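Local coordinates for glutathione S-transferase domain (Xanthobacter autotrophicus, PDB 4HZ2), which binds glutathione between a thioredoxin-like domain and a helical domain and probably acts as a transferase, at residues C34-Q39 against E87-L92; A38-L43 against P176-L181; L116-Y121 against L181-Y186. One frame throughout, in Å; residues are numbered along the deposited sequence.

Contact 1: residues C34-Q39 against E87-L92; sequences CWKAAQ and ESNAIL. With GSH (glutathione), chain F.
The carboxamide of N89 is met at its oxygen by the ammonium of K36: NZ lies 3.0 Å from OD1, tilted 32° from the carbonyl plane, and donates a hydrogen bond. At the other end of the same flat group, ND2 is bonded to E119. The indole of W35 turns elsewhere, with CB of Q39 3.9 Å above the centre of one face. Both segments belong to the thioredoxin-like N-terminal domain of the glutathione transferase fold, in which segments 34-39 and 88-92 run nearly parallel, their axes 14° apart in direction and 8.7 Å at closest approach. V77 of the sheet touches both A37 and I91, which places the two helices on one side of it.

K36 carries the polar half. Its CG stands beside the backbone N, anti to the carbonyl carbon (chi1 -66°), and an extended chain then spans the groove to deliver NZ. This amine is hydrogen-bonded to S88 OG and N33 OD1 as well as N89 OD1 and salt-bridged to E119, four acceptors around three protons, which holds its position. The apolar half has two parts. A methyl-to-methyl touch joins A37 CB to I91 CG2 at 3.9 Å, while L92 CD2 leans against K36 CB at 4.0 Å; the carbonyl O of K36 is a separate neighbour of L92 CD2, at 3.5 Å.

The start of helix 88-96 grips the glutamyl end of glutathione. E87, the N-cap residue, receives the ligand amine N1 on OE1 at 2.6 Å. The backbone N-H of S88, in the first turn of the helix, donates to O11, which probably helps to stabilise the ligand carboxylate. The second carboxylate oxygen, O12, is held by S88 OG at 2.8 Å.

Contact 2: residues A38-L43 against P176-L181; sequences AQILSL and PTIADL
L181 is the central bump of this interface: its CD1 methyl rests over the notch between the end methyls of I40 and L43, two residues of helix 32-43 whose side chains emerge three positions apart. The two approaches differ in shape. L43 and L181 reach toward each other tip to tip, with CD1 to CD1 at 3.7 Å, whereas I40 crosses L181 at about a right angle and presents its CD1 to L181 CD1 at 3.9 Å. I40 reaches this far because its CG1 is anti to the backbone N (chi1 -164°), and the same CD1 is met by CG2 of I178 at 4.1 Å. The end methyl of I40 thus faces both I178 and L181. The other branch of L181, CD2, only grazes CG of Q39, whose amide is engaged elsewhere, by G215 and N217.

All the contacts across are carbon on carbon. They join the N-terminal domain to the helical C-terminal domain, and L92 and L93 of helix 88-96 pack beside I40 and I178 respectively.

The start of helix 178-187 is fixed by its own polar bonds: T177 OG1 accepts from A179 N at 3.2 Å, and T177 N donates to D180 OD2 at 2.9 Å through the anti lone pair, while D180 OD1 binds W206 and L171. Together T177 and D180 form the capping box, T-x-x-D, characteristic of this helix in the glutathione transferase fold.

Contact 3: residues L116-Y121 against L181-Y186; sequences LFFEQY and LALFAY. With GSH (glutathione), chain F; GSH (glutathione), chain C.
In the helical C-terminal domain of the glutathione transferase fold, L116, F118 and E119 of helix 107-137 meet A182 and L183 of helix 178-187; the axes of segments 116-121 and 181-186 lie at 27° and approach to 9.6 Å. L116 CD2 presses on A182 CB at 3.4 Å, tighter than usual van der Waals contact. L183 CD2, in one of two modelled conformers and so only tentatively, meets CG of E119 at 3.6 Å as the two chains slide past each other in opposite directions; it also lies at the edge of the F118 ring, near its plane.

E119 has CG anti to the backbone N (chi1 -172°), and a bend at chi2 leads its carboxylate to K36 and N89. OE1 also accepts from Q120 NE2 at 2.9 Å, on the syn side and nearly in the amide plane of Q120. That bond helps to fix the amide, whose OE1 receives glutathione N1 at 2.8 Å while NE2 makes only a weak bond to ligand O12. A leucine in place of Q120 would probably leave N1 without one acceptor and E119 OE1 with one donor fewer. Y186 puts its OH 3.7 Å from the ligand sulfur SG2 and accepts a hydrogen bond from N33 N.

The face of Y121 lies under N1 of the second glutathione, which is bound by the second subunit, and its OH bonds E124 of that subunit. Around the pair, L92 and L93 of helix 88-96 pack against A182 and L116 respectively, W35 of helix 32-43 touches A185, and W206 of helix 201-211 backs L183 and F184.

The three contacts form one continuous core across the domain boundary. Contact 1 is joined to contact 3 through E119, with K36 NZ 2.7 Å from OE2 and N89 ND2 2.8 Å from OE1; both contacts touch the same glutathione, and E119, bonded to Q120 and to K36, which is itself bonded to S88, probably serves as a second-shell link. Contacts 1 and 2 share helix 32-43, with centres 8 Å apart, and L92 CD2 packs 3.7 Å from I40 CB. Contact 2 meets contact 3 along helix 178-187, sharing L181. Contact 2 is the one farthest from the pocket: the side chain of I40 lies about 12 Å from the bound glutathione.

Contact 1: residues C34-Q39 against E87-L92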
loop_
_atom_site.group_PDB
_atom_site.type_symbol
_atom_site.label_atom_id
_atom_site.label_comp_id
_atom_site.label_asym_id
_atom_site.label_seq_id
_atom_site.Cartn_x
_atom_site.Cartn_y
_atom_site.Cartn_z
ATOM N N CYS B 34 -11.584 -5.921 -6.158
ATOM C CA CYS B 34 -12.064 -6.084 -7.530
ATOM C C CYS B 34 -13.149 -5.058 -7.840
ATOM O O CYS B 34 -13.190 -4.525 -8.953
ATOM C CB CYS B 34 -12.569 -7.517 -7.728
ATOM S SG CYS B 34 -11.183 -8.706 -7.587
ATOM N N TRP B 35 -13.999 -4.754 -6.852
ATOM C CA TRP B 35 -14.974 -3.687 -7.000
ATOM C C TRP B 35 -14.291 -2.354 -7.407
ATOM O O TRP B 35 -14.847 -1.597 -8.224
ATOM C CB TRP B 35 -15.820 -3.528 -5.713
ATOM C CG TRP B 35 -16.727 -2.348 -5.705
ATOM C CD1 TRP B 35 -18.061 -2.313 -6.061
ATOM C CD2 TRP B 35 -16.385 -1.011 -5.304
ATOM N NE1 TRP B 35 -18.554 -1.030 -5.921
ATOM C CE2 TRP B 35 -17.548 -0.218 -5.448
ATOM C CE3 TRP B 35 -15.200 -0.403 -4.853
ATOM C CZ2 TRP B 35 -17.562 1.148 -5.146
ATOM C CZ3 TRP B 35 -15.216 0.959 -4.552
ATOM C CH2 TRP B 35 -16.394 1.716 -4.697
ATOM N N LYS B 36 -13.120 -2.043 -6.822
ATOM C CA LYS B 36 -12.424 -0.784 -7.153
ATOM C C LYS B 36 -12.206 -0.704 -8.661
ATOM O O LYS B 36 -12.422 0.349 -9.278
ATOM C CB LYS B 36 -11.048 -0.669 -6.487
ATOM C CG LYS B 36 -11.101 -0.576 -4.951
ATOM C CD LYS B 36 -9.719 -0.803 -4.363
ATOM C CE LYS B 36 -9.672 -0.860 -2.849
ATOM N NZ LYS B 36 -8.281 -1.153 -2.386
ATOM N N ALA B 37 -11.736 -1.817 -9.224
ATOM C CA ALA B 37 -11.395 -1.843 -10.644
ATOM C C ALA B 37 -12.664 -1.680 -11.486
ATOM O O ALA B 37 -12.702 -0.839 -12.400
ATOM C CB ALA B 37 -10.650 -3.128 -11.045
ATOM N N ALA B 38 -13.697 -2.480 -11.209
ATOM C CA ALA B 38 -14.938 -2.365 -11.976
ATOM C C ALA B 38 -15.534 -0.957 -11.841
ATOM O O ALA B 38 -16.024 -0.363 -12.831
ATOM C CB ALA B 38 -15.952 -3.426 -11.563
ATOM N N GLN B 39 -15.521 -0.426 -10.620
ATOM C CA GLN B 39 -16.148 0.852 -10.386
ATOM C C GLN B 39 -15.454 1.990 -11.125
ATOM O O GLN B 39 -16.131 2.853 -11.711
ATOM C CB GLN B 39 -16.157 1.149 -8.874
ATOM C CG GLN B 39 -16.873 2.432 -8.484
ATOM C CD GLN B 39 -18.375 2.361 -8.768
ATOM O OE1 GLN B 39 -19.186 1.875 -7.938
ATOM N NE2 GLN B 39 -18.758 2.843 -9.934
ATOM N N GLU B 87 -2.816 -4.630 -9.098
ATOM C CA GLU B 87 -2.882 -3.774 -7.892
ATOM C C GLU B 87 -4.059 -2.807 -7.966
ATOM O O GLU B 87 -4.029 -1.800 -8.687
ATOM C CB GLU B 87 -1.566 -3.024 -7.598
ATOM C CG GLU B 87 -0.441 -3.952 -7.176
ATOM C CD GLU B 87 -0.774 -4.645 -5.862
ATOM O OE1 GLU B 87 -1.384 -3.970 -4.978
ATOM O OE2 GLU B 87 -0.432 -5.839 -5.704
ATOM N N SER B 88 -5.093 -3.087 -7.190
ATOM C CA SER B 88 -6.326 -2.317 -7.304
ATOM C C SER B 88 -6.117 -0.811 -7.198
ATOM O O SER B 88 -6.792 -0.060 -7.888
ATOM C CB SER B 88 -7.392 -2.806 -6.308
ATOM O OG SER B 88 -6.968 -2.586 -4.978
ATOM N N ASN B 89 -5.242 -0.355 -6.296
ATOM C CA ASN B 89 -5.084 1.082 -6.151
ATOM C C ASN B 89 -4.279 1.696 -7.318
ATOM O O ASN B 89 -4.463 2.888 -7.673
ATOM C CB ASN B 89 -4.477 1.440 -4.798
ATOM C CG ASN B 89 -5.465 1.244 -3.624
ATOM O OD1 ASN B 89 -6.619 0.872 -3.809
ATOM N ND2 ASN B 89 -4.995 1.524 -2.420
ATOM N N ALA B 90 -3.393 0.894 -7.918
ATOM C CA ALA B 90 -2.698 1.307 -9.168
ATOM C C ALA B 90 -3.690 1.351 -10.315
ATOM O O ALA B 90 -3.606 2.231 -11.169
ATOM C CB ALA B 90 -1.543 0.348 -9.502
ATOM N N ILE B 91 -4.649 0.429 -10.330
ATOM C CA ILE B 91 -5.713 0.456 -11.368
ATOM C C ILE B 91 -6.585 1.718 -11.201
ATOM O O ILE B 91 -6.960 2.387 -12.170
ATOM C CB ILE B 91 -6.554 -0.826 -11.312
ATOM C CG1 ILE B 91 -5.694 -2.007 -11.782
ATOM C CG2 ILE B 91 -7.829 -0.715 -12.169
ATOM C CD1 ILE B 91 -6.208 -3.373 -11.364
ATOM N N LEU B 92 -6.885 2.092 -9.953
ATOM C CA LEU B 92 -7.616 3.333 -9.735
ATOM C C LEU B 92 -6.834 4.523 -10.274
ATOM O O LEU B 92 -7.395 5.377 -10.947
ATOM C CB LEU B 92 -7.860 3.582 -8.238
ATOM C CG LEU B 92 -8.942 2.755 -7.492
ATOM C CD1 LEU B 92 -8.921 2.958 -5.961
ATOM C CD2 LEU B 92 -10.352 2.972 -8.109
HETATM N N1 GSH F . -2.553 -5.226 -2.983
HETATM C CA1 GSH F . -3.561 -6.031 -3.758
HETATM C C1 GSH F . -4.588 -5.137 -4.415
HETATM O O11 GSH F . -4.965 -5.404 -5.590
HETATM O O12 GSH F . -5.055 -4.152 -3.755
HETATM C CB1 GSH F . -4.281 -7.045 -2.874
HETATM C CG1 GSH F . -5.266 -7.817 -3.728
HETATM C CD1 GSH F . -5.723 -9.094 -3.060
HETATM O OE1 GSH F . -5.445 -9.316 -1.879
HETATM N N2 GSH F . -6.448 -9.924 -3.834
HETATM C CA2 GSH F . -7.008 -11.166 -3.303
HETATM C C2 GSH F . -6.396 -12.362 -3.984
HETATM O O2 GSH F . -6.189 -12.352 -5.215
HETATM C CB2 GSH F . -8.561 -11.091 -3.332
HETATM S SG2 GSH F . -9.316 -9.584 -2.573
HETATM N N3 GSH F . -6.084 -13.417 -3.222
HETATM C CA3 GSH F . -4.849 -14.176 -3.410
HETATM C C3 GSH F . -5.038 -15.600 -3.888
HETATM O O31 GSH F . -4.021 -16.261 -4.210
HETATM O O32 GSH F . -6.196 -16.069 -3.942
#

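Contact 2: residues A38-L43 against P176-L181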
loop_
_atom_site.group_PDB
_atom_site.type_symbol
_atom_site.label_atom_id
_atom_site.label_comp_id
_atom_site.label_asym_id
_atom_site.label_seq_id
_atom_site.Cartn_x
_atom_site.Cartn_y
_atom_site.Cartn_z
ATOM N N ALA B 38 -13.697 -2.480 -11.209
ATOM C CA ALA B 38 -14.938 -2.365 -11.976
ATOM C C ALA B 38 -15.534 -0.957 -11.841
ATOM O O ALA B 38 -16.024 -0.363 -12.831
ATOM C CB ALA B 38 -15.952 -3.426 -11.563
ATOM N N GLN B 39 -15.521 -0.426 -10.620
ATOM C CA GLN B 39 -16.148 0.852 -10.386
ATOM C C GLN B 39 -15.454 1.990 -11.125
ATOM O O GLN B 39 -16.131 2.853 -11.711
ATOM C CB GLN B 39 -16.157 1.149 -8.874
ATOM C CG GLN B 39 -16.873 2.432 -8.484
ATOM C CD GLN B 39 -18.375 2.361 -8.768
ATOM O OE1 GLN B 39 -19.186 1.875 -7.938
ATOM N NE2 GLN B 39 -18.758 2.843 -9.934
ATOM N N ILE B 40 -14.114 2.033 -11.111
ATOM C CA ILE B 40 -13.449 3.126 -11.836
ATOM C C ILE B 40 -13.580 2.951 -13.359
ATOM O O ILE B 40 -13.684 3.936 -14.085
ATOM C CB ILE B 40 -11.962 3.286 -11.434
ATOM C CG1 ILE B 40 -11.423 4.633 -11.884
ATOM C CG2 ILE B 40 -11.122 2.111 -11.923
ATOM C CD1 ILE B 40 -12.118 5.813 -11.226
ATOM N N LEU B 41 -13.574 1.714 -13.846
ATOM C CA LEU B 41 -13.818 1.495 -15.292
ATOM C C LEU B 41 -15.202 1.990 -15.723
ATOM O O LEU B 41 -15.369 2.653 -16.764
ATOM C CB LEU B 41 -13.626 0.025 -15.671
ATOM C CG LEU B 41 -12.180 -0.445 -15.602
ATOM C CD1 LEU B 41 -12.057 -1.908 -15.991
ATOM C CD2 LEU B 41 -11.317 0.407 -16.519
ATOM N N SER B 42 -16.206 1.692 -14.913
ATOM C CA SER B 42 -17.552 2.127 -15.247
ATOM C C SER B 42 -17.666 3.655 -15.148
ATOM O O SER B 42 -18.278 4.280 -16.025
ATOM C CB SER B 42 -18.617 1.398 -14.404
ATOM O OG SER B 42 -18.642 1.833 -13.055
ATOM N N LEU B 43 -17.063 4.258 -14.115
ATOM C CA LEU B 43 -17.107 5.720 -13.930
ATOM C C LEU B 43 -16.429 6.466 -15.083
ATOM O O LEU B 43 -16.800 7.596 -15.427
ATOM C CB LEU B 43 -16.454 6.133 -12.595
ATOM C CG LEU B 43 -17.299 5.792 -11.370
ATOM C CD1 LEU B 43 -16.461 5.919 -10.101
ATOM C CD2 LEU B 43 -18.518 6.717 -11.323
ATOM N N PRO B 176 -15.270 14.408 -4.205
ATOM C CA PRO B 176 -14.881 12.986 -4.216
ATOM C C PRO B 176 -13.693 12.701 -5.148
ATOM O O PRO B 176 -13.561 13.332 -6.221
ATOM C CB PRO B 176 -16.134 12.274 -4.765
ATOM C CG PRO B 176 -16.905 13.332 -5.482
ATOM C CD PRO B 176 -16.580 14.657 -4.841
ATOM N N THR B 177 -12.865 11.738 -4.751
ATOM C CA THR B 177 -11.700 11.338 -5.539
ATOM C C THR B 177 -11.550 9.835 -5.413
ATOM O O THR B 177 -12.323 9.182 -4.681
ATOM C CB THR B 177 -10.385 12.002 -5.041
ATOM O OG1 THR B 177 -10.145 11.593 -3.682
ATOM C CG2 THR B 177 -10.434 13.551 -5.147
ATOM N N ILE B 178 -10.540 9.259 -6.080
ATOM C CA ILE B 178 -10.278 7.824 -5.891
ATOM C C ILE B 178 -9.878 7.481 -4.451
ATOM O O ILE B 178 -9.923 6.307 -4.066
ATOM C CB ILE B 178 -9.210 7.279 -6.859
ATOM C CG1 ILE B 178 -7.881 8.018 -6.714
ATOM C CG2 ILE B 178 -9.731 7.336 -8.292
ATOM C CD1 ILE B 178 -6.725 7.325 -7.438
ATOM N N ALA B 179 -9.469 8.471 -3.653
ATOM C CA ALA B 179 -9.242 8.152 -2.236
ATOM C C ALA B 179 -10.556 7.687 -1.592
ATOM O O ALA B 179 -10.573 6.675 -0.872
ATOM C CB ALA B 179 -8.672 9.347 -1.511
ATOM N N ASP B 180 -11.664 8.398 -1.858
ATOM C CA ASP B 180 -12.953 7.952 -1.320
ATOM C C ASP B 180 -13.311 6.567 -1.853
ATOM O O ASP B 180 -13.787 5.711 -1.114
ATOM C CB ASP B 180 -14.083 8.948 -1.588
ATOM C CG ASP B 180 -13.737 10.341 -1.126
ATOM O OD1 ASP B 180 -13.837 10.649 0.102
ATOM O OD2 ASP B 180 -13.278 11.139 -1.962
ATOM N N LEU B 181 -13.125 6.341 -3.159
ATOM C CA LEU B 181 -13.435 5.026 -3.728
ATOM C C LEU B 181 -12.620 3.908 -3.048
ATOM O O LEU B 181 -13.185 2.872 -2.683
ATOM C CB LEU B 181 -13.188 4.999 -5.250
ATOM C CG LEU B 181 -14.006 5.951 -6.133
ATOM C CD1 LEU B 181 -13.724 5.737 -7.630
ATOM C CD2 LEU B 181 -15.500 5.784 -5.840
#

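Contact 3: residues L116-Y121 against L181-Y186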
loop_
_atom_site.group_PDB
_atom_site.type_symbol
_atom_site.label_atom_id
_atom_site.label_comp_id
_atom_site.label_asym_id
_atom_site.label_seq_id
_atom_site.Cartn_x
_atom_site.Cartn_y
_atom_site.Cartn_z
ATOM N N LEU B 116 -4.406 6.283 -0.159
ATOM C CA LEU B 116 -4.300 4.979 -0.823
ATOM C C LEU B 116 -3.295 4.073 -0.108
ATOM O O LEU B 116 -3.519 2.853 -0.032
ATOM C CB LEU B 116 -3.868 5.143 -2.299
ATOM C CG LEU B 116 -4.801 5.940 -3.212
ATOM C CD1 LEU B 116 -4.215 6.026 -4.613
ATOM C CD2 LEU B 116 -6.191 5.284 -3.271
ATOM N N PHE B 117 -2.171 4.625 0.381
ATOM C CA PHE B 117 -1.225 3.782 1.098
ATOM C C PHE B 117 -1.730 3.435 2.500
ATOM O O PHE B 117 -1.550 2.297 2.980
ATOM C CB PHE B 117 0.207 4.374 1.095
ATOM C CG PHE B 117 0.827 4.348 -0.256
ATOM C CD1 PHE B 117 1.211 3.141 -0.832
ATOM C CD2 PHE B 117 0.976 5.516 -0.963
ATOM C CE1 PHE B 117 1.764 3.090 -2.123
ATOM C CE2 PHE B 117 1.511 5.502 -2.261
ATOM C CZ PHE B 117 1.918 4.280 -2.837
ATOM N N PHE B 118 -2.385 4.405 3.147
ATOM C CA PHE B 118 -3.102 4.094 4.385
ATOM C C PHE B 118 -4.070 2.939 4.184
ATOM O O PHE B 118 -4.134 1.994 4.997
ATOM C CB PHE B 118 -3.828 5.339 4.940
ATOM C CG PHE B 118 -4.856 5.034 5.994
ATOM C CD1 PHE B 118 -4.489 4.914 7.341
ATOM C CD2 PHE B 118 -6.215 4.939 5.656
ATOM C CE1 PHE B 118 -5.462 4.662 8.307
ATOM C CE2 PHE B 118 -7.184 4.688 6.619
ATOM C CZ PHE B 118 -6.803 4.576 7.956
ATOM N N GLU B 119 -4.827 2.993 3.088
ATOM C CA GLU B 119 -5.779 1.932 2.833
ATOM C C GLU B 119 -5.078 0.557 2.754
ATOM O O GLU B 119 -5.543 -0.446 3.316
ATOM C CB GLU B 119 -6.617 2.217 1.569
ATOM C CG GLU B 119 -7.740 1.235 1.401
ATOM C CD GLU B 119 -7.430 0.118 0.378
ATOM O OE1 GLU B 119 -6.421 0.207 -0.346
ATOM O OE2 GLU B 119 -8.204 -0.867 0.302
ATOM N N GLN B 120 -3.981 0.484 2.025
ATOM C CA GLN B 120 -3.353 -0.812 1.800
ATOM C C GLN B 120 -2.608 -1.329 3.029
ATOM O O GLN B 120 -2.469 -2.535 3.217
ATOM C CB GLN B 120 -2.408 -0.715 0.594
ATOM C CG GLN B 120 -3.167 -0.713 -0.726
ATOM C CD GLN B 120 -3.717 -2.053 -1.116
ATOM O OE1 GLN B 120 -2.950 -3.005 -1.299
ATOM N NE2 GLN B 120 -5.063 -2.145 -1.272
ATOM N N TYR B 121 -2.105 -0.410 3.845
ATOM C CA TYR B 121 -1.248 -0.801 4.951
ATOM C C TYR B 121 -2.005 -0.925 6.281
ATOM O O TYR B 121 -1.712 -1.810 7.090
ATOM C CB TYR B 121 -0.104 0.226 5.135
ATOM C CG TYR B 121 1.020 -0.371 5.938
ATOM C CD1 TYR B 121 1.120 -0.166 7.320
ATOM C CD2 TYR B 121 1.947 -1.221 5.325
ATOM C CE1 TYR B 121 2.141 -0.761 8.046
ATOM C CE2 TYR B 121 2.961 -1.824 6.037
ATOM C CZ TYR B 121 3.066 -1.593 7.398
ATOM O OH TYR B 121 4.092 -2.223 8.084
ATOM N N LEU B 181 -13.125 6.341 -3.159
ATOM C CA LEU B 181 -13.435 5.026 -3.728
ATOM C C LEU B 181 -12.620 3.908 -3.048
ATOM O O LEU B 181 -13.185 2.872 -2.683
ATOM C CB LEU B 181 -13.188 4.999 -5.250
ATOM C CG LEU B 181 -14.006 5.951 -6.133
ATOM C CD1 LEU B 181 -13.724 5.737 -7.630
ATOM C CD2 LEU B 181 -15.500 5.784 -5.840
ATOM N N ALA B 182 -11.310 4.134 -2.874
ATOM C CA ALA B 182 -10.442 3.109 -2.325
ATOM C C ALA B 182 -10.881 2.688 -0.920
ATOM O O ALA B 182 -10.850 1.504 -0.599
ATOM C CB ALA B 182 -8.973 3.528 -2.311
ATOM N N LEU B 183 -11.279 3.655 -0.087
ATOM C CA LEU B 183 -11.683 3.336 1.295
ATOM C C LEU B 183 -13.157 2.929 1.385
ATOM O O LEU B 183 -13.562 2.240 2.340
ATOM C CB LEU B 183 -11.326 4.476 2.259
ATOM C CG LEU B 183 -9.812 4.453 2.585
ATOM C CD1 LEU B 183 -9.239 5.829 2.877
ATOM C CD2 LEU B 183 -9.465 3.459 3.691
ATOM N N PHE B 184 -13.952 3.315 0.386
ATOM C CA PHE B 184 -15.356 2.923 0.358
ATOM C C PHE B 184 -15.492 1.425 0.067
ATOM O O PHE B 184 -16.390 0.753 0.595
ATOM C CB PHE B 184 -16.111 3.753 -0.667
ATOM C CG PHE B 184 -17.580 3.442 -0.769
ATOM C CD1 PHE B 184 -18.505 4.157 -0.012
ATOM C CD2 PHE B 184 -18.053 2.447 -1.658
ATOM C CE1 PHE B 184 -19.860 3.917 -0.147
ATOM C CE2 PHE B 184 -19.411 2.208 -1.786
ATOM C CZ PHE B 184 -20.312 2.934 -1.016
ATOM N N ALA B 185 -14.579 0.904 -0.764
ATOM C CA ALA B 185 -14.655 -0.468 -1.272
ATOM C C ALA B 185 -15.019 -1.467 -0.172
ATOM O O ALA B 185 -15.966 -2.232 -0.318
ATOM C CB ALA B 185 -13.328 -0.846 -1.947
ATOM N N TYR B 186 -14.245 -1.492 0.914
ATOM C CA TYR B 186 -14.577 -2.377 2.034
ATOM C C TYR B 186 -15.366 -1.709 3.148
ATOM O O TYR B 186 -16.135 -2.377 3.841
ATOM C CB TYR B 186 -13.310 -3.035 2.602
ATOM C CG TYR B 186 -12.745 -4.052 1.638
ATOM C CD1 TYR B 186 -13.306 -5.325 1.523
ATOM C CD2 TYR B 186 -11.666 -3.732 0.835
ATOM C CE1 TYR B 186 -12.779 -6.273 0.657
ATOM C CE2 TYR B 186 -11.141 -4.663 -0.044
ATOM C CZ TYR B 186 -11.710 -5.924 -0.130
ATOM O OH TYR B 186 -11.188 -6.849 -1.010
HETATM N N1 GSH F . -2.553 -5.226 -2.983
HETATM C CA1 GSH F . -3.561 -6.031 -3.758
HETATM C C1 GSH F . -4.588 -5.137 -4.415
HETATM O O11 GSH F . -4.965 -5.404 -5.590
HETATM O O12 GSH F . -5.055 -4.152 -3.755
HETATM C CB1 GSH F . -4.281 -7.045 -2.874
HETATM C CG1 GSH F . -5.266 -7.817 -3.728
HETATM C CD1 GSH F . -5.723 -9.094 -3.060
HETATM O OE1 GSH F . -5.445 -9.316 -1.879
HETATM N N2 GSH F . -6.448 -9.924 -3.834
HETATM C CA2 GSH F . -7.008 -11.166 -3.303
HETATM C C2 GSH F . -6.396 -12.362 -3.984
HETATM O O2 GSH F . -6.189 -12.352 -5.215
HETATM C CB2 GSH F . -8.561 -11.091 -3.332
HETATM S SG2 GSH F . -9.316 -9.584 -2.573
HETATM N N3 GSH F . -6.084 -13.417 -3.222
HETATM C CA3 GSH F . -4.849 -14.176 -3.410
HETATM C C3 GSH F . -5.038 -15.600 -3.888
HETATM O O31 GSH F . -4.021 -16.261 -4.210
HETATM O O32 GSH F . -6.196 -16.069 -3.942
HETATM N N1 GSH C . 2.633 2.792 5.577
HETATM C CA1 GSH C . 3.604 3.480 6.470
HETATM C C1 GSH C . 4.676 4.139 5.649
HETATM O O11 GSH C . 5.112 3.488 4.678
HETATM O O12 GSH C . 5.084 5.282 5.917
HETATM C CB1 GSH C . 4.210 2.502 7.485
HETATM C CG1 GSH C . 5.131 3.266 8.437
HETATM C CD1 GSH C . 5.364 2.518 9.749
HETATM O OE1 GSH C . 5.020 1.363 9.882
HETATM N N2 GSH C . 5.965 3.179 10.742
HETATM C CA2 GSH C . 6.114 2.587 12.064
HETATM C C2 GSH C . 5.513 3.435 13.137
HETATM O O2 GSH C . 5.743 4.617 13.119
HETATM C CB2 GSH C . 7.590 2.346 12.352
HETATM S SG2 GSH C . 7.887 1.431 13.903
HETATM N N3 GSH C . 4.760 2.864 14.088
HETATM C CA3 GSH C . 4.634 3.583 15.348
HETATM C C3 GSH C . 3.306 3.471 16.030
HETATM O O31 GSH C . 3.152 4.063 17.126
HETATM O O32 GSH C . 2.417 2.803 15.471
#